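Local coordinates for lactaldehyde dehydrogenase (Methanocaldococcus jannaschii, PDB 3PQA), which oxidises lactaldehyde to lactate with NAD as the preferred cofactor, a step in coenzyme F420 biosynthesis, and works as a homotetramer, at residues 16-21 and 80-85; 67-72 and 97-102; 74-79 and 170-175. All coordinates share one frame; numbering follows the deposited sequence.

Interaction 1: 16-21 and 80-85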
loop_
_atom_site.group_PDB
_atom_site.type_symbol
_atom_site.label_atom_id
_atom_site.label_comp_id
_atom_site.label_asym_id
_atom_site.label_seq_id
_atom_site.Cartn_x
_atom_site.Cartn_y
_atom_site.Cartn_z
ATOM N N VAL B 16 -25.256 39.648 -2.992
ATOM C CA VAL B 16 -23.880 39.167 -3.122
ATOM C C VAL B 16 -23.016 40.395 -3.376
ATOM O O VAL B 16 -23.258 41.147 -4.331
ATOM C CB VAL B 16 -23.712 38.146 -4.276
ATOM C CG1 VAL B 16 -22.241 37.736 -4.423
ATOM C CG2 VAL B 16 -24.613 36.915 -4.064
ATOM N N ILE B 17 -22.012 40.586 -2.524
ATOM C CA ILE B 17 -21.249 41.836 -2.476
ATOM C C ILE B 17 -19.856 41.707 -3.092
ATOM O O ILE B 17 -19.185 40.680 -2.935
ATOM C CB ILE B 17 -21.122 42.348 -1.005
ATOM C CG1 ILE B 17 -22.496 42.421 -0.319
ATOM C CG2 ILE B 17 -20.425 43.707 -0.934
ATOM C CD1 ILE B 17 -23.484 43.388 -0.954
ATOM N N ASN B 18 -19.429 42.743 -3.809
ATOM C CA ASN B 18 -18.023 42.871 -4.212
ATOM C C ASN B 18 -17.272 43.469 -3.022
ATOM O O ASN B 18 -17.576 44.593 -2.623
ATOM C CB ASN B 18 -17.937 43.778 -5.451
ATOM C CG ASN B 18 -16.502 44.068 -5.904
ATOM O OD1 ASN B 18 -15.568 44.137 -5.105
ATOM N ND2 ASN B 18 -16.345 44.289 -7.205
ATOM N N PRO B 19 -16.307 42.727 -2.428
ATOM C CA PRO B 19 -15.732 43.250 -1.179
ATOM C C PRO B 19 -14.821 44.470 -1.348
ATOM O O PRO B 19 -14.493 45.121 -0.349
ATOM C CB PRO B 19 -14.940 42.063 -0.611
ATOM C CG PRO B 19 -14.661 41.196 -1.784
ATOM C CD PRO B 19 -15.793 41.380 -2.755
ATOM N N TYR B 20 -14.419 44.767 -2.586
ATOM C CA TYR B 20 -13.562 45.918 -2.859
ATOM C C TYR B 20 -14.378 47.199 -3.033
ATOM O O TYR B 20 -14.043 48.232 -2.461
ATOM C CB TYR B 20 -12.663 45.692 -4.078
ATOM C CG TYR B 20 -11.690 46.834 -4.300
ATOM C CD1 TYR B 20 -10.547 46.961 -3.507
ATOM C CD2 TYR B 20 -11.923 47.803 -5.281
ATOM C CE1 TYR B 20 -9.647 48.012 -3.694
ATOM C CE2 TYR B 20 -11.030 48.868 -5.472
ATOM C CZ TYR B 20 -9.891 48.955 -4.676
ATOM O OH TYR B 20 -8.985 49.987 -4.837
ATOM N N SER B 21 -15.446 47.119 -3.820
ATOM C CA SER B 21 -16.285 48.285 -4.116
ATOM C C SER B 21 -17.475 48.391 -3.167
ATOM O O SER B 21 -18.082 49.460 -3.036
ATOM C CB SER B 21 -16.777 48.225 -5.564
ATOM O OG SER B 21 -17.711 47.169 -5.739
ATOM N N LEU B 80 -13.714 35.164 -9.102
ATOM C CA LEU B 80 -12.993 35.133 -7.826
ATOM C C LEU B 80 -12.518 36.531 -7.413
ATOM O O LEU B 80 -12.627 36.909 -6.250
ATOM C CB LEU B 80 -11.819 34.144 -7.867
ATOM C CG LEU B 80 -12.229 32.665 -7.942
ATOM C CD1 LEU B 80 -10.999 31.784 -8.192
ATOM C CD2 LEU B 80 -12.918 32.244 -6.668
ATOM N N ALA B 81 -12.005 37.291 -8.371
ATOM C CA ALA B 81 -11.517 38.643 -8.099
ATOM C C ALA B 81 -12.648 39.540 -7.618
ATOM O O ALA B 81 -12.521 40.224 -6.600
ATOM C CB ALA B 81 -10.857 39.230 -9.338
ATOM N N ILE B 82 -13.759 39.514 -8.345
ATOM C CA ILE B 82 -14.891 40.393 -8.078
ATOM C C ILE B 82 -15.669 39.994 -6.818
ATOM O O ILE B 82 -16.042 40.854 -6.018
ATOM C CB ILE B 82 -15.816 40.478 -9.340
ATOM C CG1 ILE B 82 -15.084 41.216 -10.469
ATOM C CG2 ILE B 82 -17.143 41.166 -9.028
ATOM C CD1 ILE B 82 -15.678 40.985 -11.864
ATOM N N ASP B 83 -15.891 38.692 -6.637
ATOM C CA ASP B 83 -16.772 38.182 -5.584
ATOM C C ASP B 83 -16.022 37.904 -4.280
ATOM O O ASP B 83 -16.496 38.257 -3.201
ATOM C CB ASP B 83 -17.496 36.919 -6.101
ATOM C CG ASP B 83 -18.587 36.409 -5.169
ATOM O OD1 ASP B 83 -19.054 37.140 -4.279
ATOM O OD2 ASP B 83 -18.998 35.236 -5.351
ATOM N N ALA B 84 -14.860 37.265 -4.388
ATOM C CA ALA B 84 -14.061 36.908 -3.218
ATOM C C ALA B 84 -12.991 37.951 -2.891
ATOM O O ALA B 84 -12.322 37.853 -1.865
ATOM C CB ALA B 84 -13.420 35.510 -3.410
ATOM N N GLY B 85 -12.834 38.945 -3.761
ATOM C CA GLY B 85 -11.790 39.962 -3.581
ATOM C C GLY B 85 -10.380 39.444 -3.791
ATOM O O GLY B 85 -9.422 40.017 -3.281
HETATM O O HOH W 1 -13.138 42.783 -5.777
#
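The ring of Pro-19 lies against the C-terminal end of helix 73-84. Pro-19 CD sits 3.2 Å from Asp-83 O and almost as near to Ile-82 O. Pro-19 CG reaches Gly-85 N at 3.5 Å. Gly-85 is the first residue to leave the helical conformation, with positive phi (70°). Lacking a side chain, it lets the ring come this close. Ile-82 takes part mainly through its carbonyl. Ile-82 O receives a CA-H...O contact from Asn-18 CA at 3.4 Å, and the Asn-18 amide lies beside it. The Ile-82 CG2 methyl touches Asn-18 ND2 at 3.7 Å. No direct hydrogen bond joins the two segments, but a water does so indirectly. The water is 2.9 Å from Asn-18 OD1 and also hydrogen-bonds to Ala-81 O. Asn-18 OD1 further accepts from Tyr-20 N at 2.8 Å, in the carbonyl plane, and from Ser-21 N, which stands well above that plane. This is an Asx turn that extends to an Asx motif. It ties the amide to the chain reversal after strand 14-17. With an alanine here, Tyr-20 N and Ser-21 N would probably lose their shared acceptor, and the water its link to this segment. Asp-83 turns its carboxylate back to Val-16. Asp-83 CG is anti to the backbone N (chi1 -172°), which brings Asp-83 OD1 to 3.2 Å from Val-16 CG1. Its other oxygen, OD2, is hydrogen-bonded to Leu-171 N of helix 171-186. Strand 14-17 pairs with strand 24-28, whose Ile-25 touches both Asn-18 and Ile-82. The contact thus seats this small hairpin on the end of helix 73-84, and Val-16 also reaches Pro-170 and Leu-171.

Interaction 2: 67-72 and 97-102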
loop_
_atom_site.group_PDB
_atom_site.type_symbol
_atom_site.label_atom_id
_atom_site.label_comp_id
_atom_site.label_asym_id
_atom_site.label_seq_id
_atom_site.Cartn_x
_atom_site.Cartn_y
_atom_site.Cartn_z
ATOM N N LYS B 67 -12.438 19.780 -18.027
ATOM C CA LYS B 67 -12.358 20.396 -19.343
ATOM C C LYS B 67 -13.114 21.724 -19.370
ATOM O O LYS B 67 -12.595 22.725 -19.862
ATOM C CB LYS B 67 -12.876 19.448 -20.424
ATOM C CG LYS B 67 -12.744 19.993 -21.840
ATOM C CD LYS B 67 -13.090 18.932 -22.858
ATOM C CE LYS B 67 -13.169 19.521 -24.261
ATOM N NZ LYS B 67 -14.510 20.138 -24.541
ATOM N N GLN B 68 -14.329 21.735 -18.833
ATOM C CA GLN B 68 -15.126 22.976 -18.800
ATOM C C GLN B 68 -14.492 24.107 -17.981
ATOM O O GLN B 68 -14.543 25.278 -18.389
ATOM C CB GLN B 68 -16.519 22.718 -18.264
ATOM C CG GLN B 68 -17.414 21.867 -19.160
ATOM C CD GLN B 68 -18.767 21.718 -18.532
ATOM O OE1 GLN B 68 -19.502 22.695 -18.393
ATOM N NE2 GLN B 68 -19.087 20.509 -18.089
ATOM N N ILE B 69 -13.915 23.756 -16.826
ATOM C CA ILE B 69 -13.235 24.735 -15.968
ATOM C C ILE B 69 -12.071 25.341 -16.743
ATOM O O ILE B 69 -11.885 26.557 -16.745
ATOM C CB ILE B 69 -12.719 24.108 -14.644
ATOM C CG1 ILE B 69 -13.894 23.657 -13.766
ATOM C CG2 ILE B 69 -11.830 25.105 -13.862
ATOM C CD1 ILE B 69 -13.493 22.844 -12.511
ATOM N N LYS B 70 -11.302 24.487 -17.417
ATOM C CA LYS B 70 -10.193 24.953 -18.247
ATOM C C LYS B 70 -10.656 25.906 -19.357
ATOM O O LYS B 70 -10.011 26.934 -19.597
ATOM C CB LYS B 70 -9.415 23.762 -18.814
ATOM C CG LYS B 70 -8.180 24.110 -19.631
ATOM C CD LYS B 70 -7.502 22.831 -20.130
ATOM C CE LYS B 70 -6.414 23.100 -21.160
ATOM N NZ LYS B 70 -5.196 23.656 -20.520
ATOM N N GLU B 71 -11.779 25.590 -20.006
ATOM C CA GLU B 71 -12.295 26.437 -21.094
ATOM C C GLU B 71 -12.847 27.774 -20.593
ATOM O O GLU B 71 -12.910 28.749 -21.351
ATOM C CB GLU B 71 -13.347 25.693 -21.926
ATOM C CG GLU B 71 -12.764 24.514 -22.709
ATOM C CD GLU B 71 -13.810 23.657 -23.407
ATOM O OE1 GLU B 71 -15.004 23.706 -23.023
ATOM O OE2 GLU B 71 -13.426 22.910 -24.335
ATOM N N LYS B 72 -13.210 27.814 -19.312
ATOM C CA LYS B 72 -13.762 29.009 -18.675
ATOM C C LYS B 72 -12.786 29.643 -17.678
ATOM O O LYS B 72 -13.196 30.448 -16.839
ATOM C CB LYS B 72 -15.078 28.675 -17.968
ATOM C CG LYS B 72 -16.219 28.273 -18.905
ATOM C CD LYS B 72 -17.480 27.893 -18.116
ATOM C CE LYS B 72 -18.420 29.077 -17.957
ATOM N NZ LYS B 72 -19.285 29.233 -19.166
ATOM N N ARG B 97 -5.533 24.961 -10.006
ATOM C CA ARG B 97 -5.574 23.883 -9.011
ATOM C C ARG B 97 -6.858 23.055 -9.115
ATOM O O ARG B 97 -6.825 21.823 -9.015
ATOM C CB ARG B 97 -5.475 24.427 -7.589
ATOM C CG ARG B 97 -4.420 25.460 -7.390
ATOM C CD ARG B 97 -3.167 24.875 -6.897
ATOM N NE ARG B 97 -3.189 24.733 -5.445
ATOM C CZ ARG B 97 -2.098 24.533 -4.709
ATOM N NH1 ARG B 97 -2.200 24.393 -3.398
ATOM N NH2 ARG B 97 -0.900 24.483 -5.287
ATOM N N SER B 98 -7.996 23.743 -9.270
ATOM C CA SER B 98 -9.289 23.062 -9.342
ATOM C C SER B 98 -9.372 22.099 -10.522
ATOM O O SER B 98 -9.967 21.028 -10.391
ATOM C CB SER B 98 -10.454 24.071 -9.327
ATOM O OG SER B 98 -10.634 24.688 -10.589
ATOM N N ILE B 99 -8.756 22.474 -11.649
ATOM C CA ILE B 99 -8.688 21.587 -12.827
ATOM C C ILE B 99 -7.947 20.317 -12.416
ATOM O O ILE B 99 -8.419 19.195 -12.678
ATOM C CB ILE B 99 -7.968 22.260 -14.022
ATOM C CG1 ILE B 99 -8.747 23.506 -14.468
ATOM C CG2 ILE B 99 -7.842 21.302 -15.184
ATOM C CD1 ILE B 99 -7.919 24.485 -15.302
ATOM N N GLY B 100 -6.807 20.508 -11.754
ATOM C CA GLY B 100 -5.997 19.389 -11.265
ATOM C C GLY B 100 -6.732 18.465 -10.297
ATOM O O GLY B 100 -6.588 17.242 -10.360
ATOM N N THR B 101 -7.530 19.049 -9.406
ATOM C CA THR B 101 -8.280 18.280 -8.417
ATOM C C THR B 101 -9.318 17.375 -9.079
ATOM O O THR B 101 -9.454 16.206 -8.711
ATOM C CB THR B 101 -8.927 19.249 -7.400
ATOM O OG1 THR B 101 -7.868 19.938 -6.732
ATOM C CG2 THR B 101 -9.777 18.514 -6.371
ATOM N N PHE B 102 -10.064 17.918 -10.046
ATOM C CA PHE B 102 -11.016 17.085 -10.778
ATOM C C PHE B 102 -10.316 15.986 -11.574
ATOM O O PHE B 102 -10.784 14.849 -11.593
ATOM C CB PHE B 102 -11.980 17.938 -11.624
ATOM C CG PHE B 102 -13.137 18.483 -10.827
ATOM C CD1 PHE B 102 -14.213 17.660 -10.489
ATOM C CD2 PHE B 102 -13.141 19.814 -10.386
ATOM C CE1 PHE B 102 -15.293 18.159 -9.730
ATOM C CE2 PHE B 102 -14.205 20.311 -9.630
ATOM C CZ PHE B 102 -15.277 19.484 -9.303
#
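Ser-98 turns its side chain to Ile-69. Ser-98 OG lies 3.5 Å from Ile-69 CG2, a contact of a hydroxyl with a methyl. The polar need of that OG is met within its own helix, by a hydrogen bond with Val-95 O. Ile-99 comes next and lies nearest in backbone register, its CA 6.4 Å from Ile-69 CA. The two isoleucine side chains lie alongside each other and point opposite ways. Ile-99 CG1 meets Ile-69 CG2 at 3.5 Å. Beyond it, Ile-99 CD1 reaches the start of Lys-70, 3.8 Å from Lys-70 CA and about as near to its CB. Past CB, the Lys-70 chain heads off from helix 88-111. This is close packing of two nearly antiparallel helices, 55-71 and 88-111. The axes of the short segments come within 9.1 Å and make an angle of 167°. These helices of the N-terminal part of the aldehyde dehydrogenase fold pack against helices 145-156 and 171-186. A turn further on, Phe-102 brings its ring across the other branch of Ile-69. Ile-69 CD1 is extended from the backbone, anti to CA (chi2 172°), and this brings it to the Phe-102 ring. There Ile-69 CD1 lies 3.7 Å from Phe-102 CD2 and a little farther from CE2, coming in obliquely. The same ring touches Leu-62, Ile-65 and Ala-66 of helix 55-71, and Ala-148 and Ala-152 of helix 145-156.

Interaction 3: 74-79 and 170-175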
loop_
_atom_site.group_PDB
_atom_site.type_symbol
_atom_site.label_atom_id
_atom_site.label_comp_id
_atom_site.label_asym_id
_atom_site.label_seq_id
_atom_site.Cartn_x
_atom_site.Cartn_y
_atom_site.Cartn_z
ATOM N N GLU B 74 -10.408 32.047 -17.476
ATOM C CA GLU B 74 -10.316 33.500 -17.243
ATOM C C GLU B 74 -11.590 34.064 -16.606
ATOM O O GLU B 74 -11.518 34.840 -15.638
ATOM C CB GLU B 74 -9.935 34.250 -18.526
ATOM C CG GLU B 74 -9.561 35.731 -18.318
ATOM C CD GLU B 74 -8.454 35.975 -17.289
ATOM O OE1 GLU B 74 -7.651 35.063 -16.984
ATOM O OE2 GLU B 74 -8.378 37.122 -16.789
ATOM N N GLU B 75 -12.740 33.655 -17.136
ATOM C CA GLU B 75 -14.033 34.035 -16.585
ATOM C C GLU B 75 -14.149 33.659 -15.115
ATOM O O GLU B 75 -14.601 34.467 -14.296
ATOM C CB GLU B 75 -15.175 33.395 -17.378
ATOM C CG GLU B 75 -16.562 33.901 -16.984
ATOM C CD GLU B 75 -17.702 33.157 -17.664
ATOM O OE1 GLU B 75 -18.842 33.257 -17.164
ATOM O OE2 GLU B 75 -17.472 32.475 -18.694
ATOM N N LEU B 76 -13.753 32.428 -14.776
ATOM C CA LEU B 76 -13.860 31.976 -13.391
ATOM C C LEU B 76 -12.899 32.750 -12.491
ATOM O O LEU B 76 -13.246 33.093 -11.356
ATOM C CB LEU B 76 -13.623 30.463 -13.289
ATOM C CG LEU B 76 -14.673 29.573 -13.971
ATOM C CD1 LEU B 76 -14.175 28.129 -13.953
ATOM C CD2 LEU B 76 -16.048 29.677 -13.323
ATOM N N ALA B 77 -11.700 33.031 -13.005
ATOM C CA ALA B 77 -10.718 33.830 -12.263
ATOM C C ALA B 77 -11.253 35.230 -11.957
ATOM O O ALA B 77 -11.042 35.737 -10.857
ATOM C CB ALA B 77 -9.400 33.915 -13.017
ATOM N N LYS B 78 -11.944 35.837 -12.926
ATOM C CA LYS B 78 -12.530 37.181 -12.742
ATOM C C LYS B 78 -13.610 37.176 -11.672
ATOM O O LYS B 78 -13.700 38.103 -10.862
ATOM C CB LYS B 78 -13.115 37.733 -14.054
ATOM C CG LYS B 78 -12.130 37.912 -15.194
ATOM C CD LYS B 78 -11.225 39.109 -15.003
ATOM C CE LYS B 78 -10.689 39.605 -16.338
ATOM N NZ LYS B 78 -9.637 40.626 -16.080
ATOM N N ILE B 79 -14.427 36.123 -11.665
ATOM C CA ILE B 79 -15.447 35.972 -10.639
ATOM C C ILE B 79 -14.812 35.907 -9.244
ATOM O O ILE B 79 -15.311 36.533 -8.314
ATOM C CB ILE B 79 -16.367 34.755 -10.899
ATOM C CG1 ILE B 79 -17.282 35.035 -12.102
ATOM C CG2 ILE B 79 -17.230 34.464 -9.660
ATOM C CD1 ILE B 79 -17.856 33.776 -12.771
ATOM N N PRO B 170 -20.364 33.191 -3.260
ATOM C CA PRO B 170 -21.055 32.040 -3.859
ATOM C C PRO B 170 -20.995 31.943 -5.391
ATOM O O PRO B 170 -21.294 30.883 -5.941
ATOM C CB PRO B 170 -22.508 32.255 -3.414
ATOM C CG PRO B 170 -22.656 33.749 -3.379
ATOM C CD PRO B 170 -21.295 34.306 -2.981
ATOM N N LEU B 171 -20.615 33.019 -6.080
ATOM C CA LEU B 171 -20.832 33.056 -7.538
ATOM C C LEU B 171 -20.016 32.033 -8.333
ATOM O O LEU B 171 -20.510 31.448 -9.312
ATOM C CB LEU B 171 -20.669 34.471 -8.105
ATOM C CG LEU B 171 -21.589 35.548 -7.512
ATOM C CD1 LEU B 171 -21.381 36.866 -8.237
ATOM C CD2 LEU B 171 -23.072 35.133 -7.547
ATOM N N VAL B 172 -18.788 31.781 -7.897
ATOM C CA VAL B 172 -17.988 30.795 -8.599
ATOM C C VAL B 172 -18.590 29.398 -8.403
ATOM O O VAL B 172 -18.473 28.563 -9.290
ATOM C CB VAL B 172 -16.489 30.842 -8.231
ATOM C CG1 VAL B 172 -16.202 30.087 -6.935
ATOM C CG2 VAL B 172 -15.652 30.304 -9.384
ATOM N N CYS B 173 -19.237 29.171 -7.253
ATOM C CA CYS B 173 -19.884 27.884 -6.944
ATOM C C CYS B 173 -21.134 27.667 -7.772
ATOM O O CYS B 173 -21.438 26.530 -8.162
ATOM C CB CYS B 173 -20.220 27.796 -5.459
ATOM S SG CYS B 173 -18.720 27.776 -4.458
ATOM N N ILE B 174 -21.850 28.758 -8.047
ATOM C CA ILE B 174 -22.995 28.714 -8.961
ATOM C C ILE B 174 -22.503 28.355 -10.366
ATOM O O ILE B 174 -23.117 27.538 -11.053
ATOM C CB ILE B 174 -23.809 30.048 -8.942
ATOM C CG1 ILE B 174 -24.559 30.176 -7.611
ATOM C CG2 ILE B 174 -24.787 30.103 -10.103
ATOM C CD1 ILE B 174 -25.003 31.618 -7.277
ATOM N N GLU B 175 -21.367 28.930 -10.762
ATOM C CA GLU B 175 -20.758 28.596 -12.047
ATOM C C GLU B 175 -20.301 27.142 -12.122
ATOM O O GLU B 175 -20.489 26.485 -13.148
ATOM C CB GLU B 175 -19.612 29.541 -12.388
ATOM C CG GLU B 175 -20.070 30.970 -12.792
ATOM C CD GLU B 175 -21.258 30.974 -13.745
ATOM O OE1 GLU B 175 -21.147 30.446 -14.877
ATOM O OE2 GLU B 175 -22.324 31.491 -13.348
#
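Glu-175 N bonds to Leu-171 O at 3.0 Å; one turn apart, both residues face Ile-79. The two branches of Ile-79 share the work. Ile-79 CG2 lies 3.6 Å from Val-172 N and also touches Leu-171 CB. Ile-79 CD1 meets Glu-175 CG at 3.6 Å, the side chains crossing at about a right angle. Leu-76, a turn back, adds its CD2, which rests 3.7 Å from Glu-175 CB and 4.0 Å from Val-172 CG2. Glu-175 therefore contributes its aliphatic part to the packing. A bend at chi2 (-44°) turns its carboxylate off, and OE2 forms a salt bridge with Lys-178. Glu-175 OE1 is 4.3 Å from Glu-75 OE1. Lys-178 probably eases the repulsion between these like charges. The axes of the two helix segments are roughly antiparallel (153°) and come within 9.8 Å. Leu-76 of helix 73-84 also touches Val-95 of helix 88-111. Helix 171-186 meets strand 24-28 through Leu-171, while Val-172 packs on Pro-143 and Leu-144.

From the N terminus, interaction 1 closes the first loop, from strand 14-17 to the end of helix 73-84. Within that loop, 67-72 and 74-79 open two more. Interaction 2 closes when helix 88-111 returns beside helix 55-71. Interaction 3 closes last, after strands 114-117, 122-138 and 160-165, when helix 171-186 arrives. Each pair of contacts crosses, since their segments alternate along the chain. Interactions 1 and 3 share helix 73-84 and touch each other. Interactions 2 and 3 meet at Ile-69 and Leu-76. Together they join the N-terminal hairpin, three successive helices and helix 171-186.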